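Local coordinates for toxin-like protein (PDB 5DZQ) that is a C3-like mono-ADP-ribosyltransferase toxin that, as in its relatives, probably transfers ADP-ribose from NAD+ to small Rho GTPases of the host cell, at residues K45-T48 with P53-T56. Residues are numbered along the deposited sequence; the frame is centred on the assembly and turned at random.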
loop_
_atom_site.group_PDB
_atom_site.type_symbol
_atom_site.label_atom_id
_atom_site.label_comp_id
_atom_site.label_asym_id
_atom_site.label_seq_id
_atom_site.Cartn_x
_atom_site.Cartn_y
_atom_site.Cartn_z
ATOM N N LYS B 45 7.951 -13.941 3.217
ATOM C CA LYS B 45 6.499 -13.795 3.134
ATOM C C LYS B 45 5.966 -12.776 4.136
ATOM O O LYS B 45 5.025 -12.031 3.826
ATOM C CB LYS B 45 5.817 -15.143 3.347
ATOM C CG LYS B 45 6.027 -16.109 2.192
ATOM C CD LYS B 45 5.021 -17.239 2.266
ATOM C CE LYS B 45 5.310 -18.312 1.248
ATOM N NZ LYS B 45 4.322 -19.423 1.392
ATOM N N GLU B 46 6.555 -12.748 5.334
ATOM C CA GLU B 46 6.176 -11.752 6.341
ATOM C C GLU B 46 6.344 -10.344 5.780
ATOM O O GLU B 46 5.425 -9.519 5.869
ATOM C CB GLU B 46 7.001 -11.888 7.630
ATOM C CG GLU B 46 6.635 -10.820 8.691
ATOM C CD GLU B 46 7.355 -11.004 10.026
ATOM O OE1 GLU B 46 7.714 -9.989 10.657
ATOM O OE2 GLU B 46 7.548 -12.160 10.451
ATOM N N TYR B 47 7.516 -10.086 5.205
ATOM C CA TYR B 47 7.819 -8.805 4.565
ATOM C C TYR B 47 6.819 -8.480 3.462
ATOM O O TYR B 47 6.246 -7.385 3.444
ATOM C CB TYR B 47 9.249 -8.755 3.957
ATOM C CG TYR B 47 9.357 -7.553 3.028
ATOM C CD1 TYR B 47 9.579 -6.277 3.534
ATOM C CD2 TYR B 47 9.128 -7.679 1.657
ATOM C CE1 TYR B 47 9.612 -5.162 2.684
ATOM C CE2 TYR B 47 9.142 -6.584 0.821
ATOM C CZ TYR B 47 9.380 -5.325 1.343
ATOM O OH TYR B 47 9.399 -4.238 0.495
ATOM N N THR B 48 6.625 -9.404 2.526
ATOM C CA THR B 48 5.836 -9.068 1.337
ATOM C C THR B 48 4.403 -8.716 1.739
ATOM O O THR B 48 3.768 -7.872 1.107
ATOM C CB THR B 48 5.826 -10.208 0.288
ATOM O OG1 THR B 48 5.304 -11.393 0.875
ATOM C CG2 THR B 48 7.247 -10.491 -0.228
ATOM N N PRO B 53 5.569 -1.201 7.159
ATOM C CA PRO B 53 6.305 -0.904 8.397
ATOM C C PRO B 53 7.822 -1.143 8.322
ATOM O O PRO B 53 8.572 -0.400 8.955
ATOM C CB PRO B 53 5.682 -1.865 9.424
ATOM C CG PRO B 53 4.398 -2.273 8.838
ATOM C CD PRO B 53 4.523 -2.217 7.374
ATOM N N PHE B 54 8.254 -2.172 7.596
ATOM C CA PHE B 54 9.676 -2.379 7.326
ATOM C C PHE B 54 10.261 -1.168 6.593
ATOM O O PHE B 54 11.301 -0.623 6.964
ATOM C CB PHE B 54 9.916 -3.618 6.454
ATOM C CG PHE B 54 9.741 -4.928 7.168
ATOM C CD1 PHE B 54 8.498 -5.551 7.207
ATOM C CD2 PHE B 54 10.821 -5.549 7.771
ATOM C CE1 PHE B 54 8.324 -6.774 7.855
ATOM C CE2 PHE B 54 10.658 -6.770 8.429
ATOM C CZ PHE B 54 9.410 -7.382 8.462
ATOM N N ASN B 55 9.607 -0.777 5.514
ATOM C CA ASN B 55 10.172 0.269 4.667
ATOM C C ASN B 55 10.093 1.665 5.262
ATOM O O ASN B 55 10.979 2.488 5.022
ATOM C CB ASN B 55 9.507 0.234 3.299
ATOM C CG ASN B 55 9.823 -1.045 2.541
ATOM O OD1 ASN B 55 10.855 -1.664 2.765
ATOM N ND2 ASN B 55 8.931 -1.448 1.653
ATOM N N THR B 56 9.055 1.959 6.045
ATOM C CA THR B 56 9.004 3.273 6.662
ATOM C C THR B 56 10.115 3.359 7.727
ATOM O O THR B 56 10.740 4.403 7.895
ATOM C CB THR B 56 7.605 3.578 7.266
ATOM O OG1 THR B 56 7.245 2.556 8.195
ATOM C CG2 THR B 56 6.565 3.621 6.175
#
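Tyr47 reaches from one helix toward the next and makes two contacts there: a ring edge set against Phe54, and a hydroxyl oxygen that accepts a hydrogen bond from Asn55. The aromatic pair is an offset edge-to-face stack, with ring centroids 5.7 Å apart and planes inclined at 67°. CD1 leads the Tyr47 edge and meets Phe54 where the ring joins its CB, 3.9 Å from Phe54 CG, while Tyr47 CB lies over the same ring's face. Because CG of Tyr47 stands opposite its backbone N (chi1 166°), the ring extends toward the following helix and carries the phenol on to Asn55. There the amide, its plane turned 60° from the ring, donates from ND2 to Tyr47 OH over 3.1 Å; the N-H points almost straight at the oxygen, which lies close to the amide plane. The other half of the amide, Asn55 OD1, accepts from the backbone N of Tyr138, and Tyr47 OH also bonds to Ser140 OG, which ties the two polar ends to strand 139-142 (Ser140) and the residue just before it (Tyr138). At the far end of the Phe54 ring, Glu46 OE1 comes up beside the edge, 3.8 Å from Phe54 CZ, on an extended chain. That carboxylate is paired with Lys74 of helix 69-83, a salt bridge likely to favour its ionised form. The same helix closes on the aromatic pair, with Leu78 touching Tyr47 and Ile71 touching Phe54. The whole is a packing of two consecutive helices, 38-49 and 51-60, across a very short link, held by an edge-to-face aromatic pair and a buried amide-phenol hydrogen bond, in the N-terminal helical part of the C3-like ADP-ribosyltransferase fold.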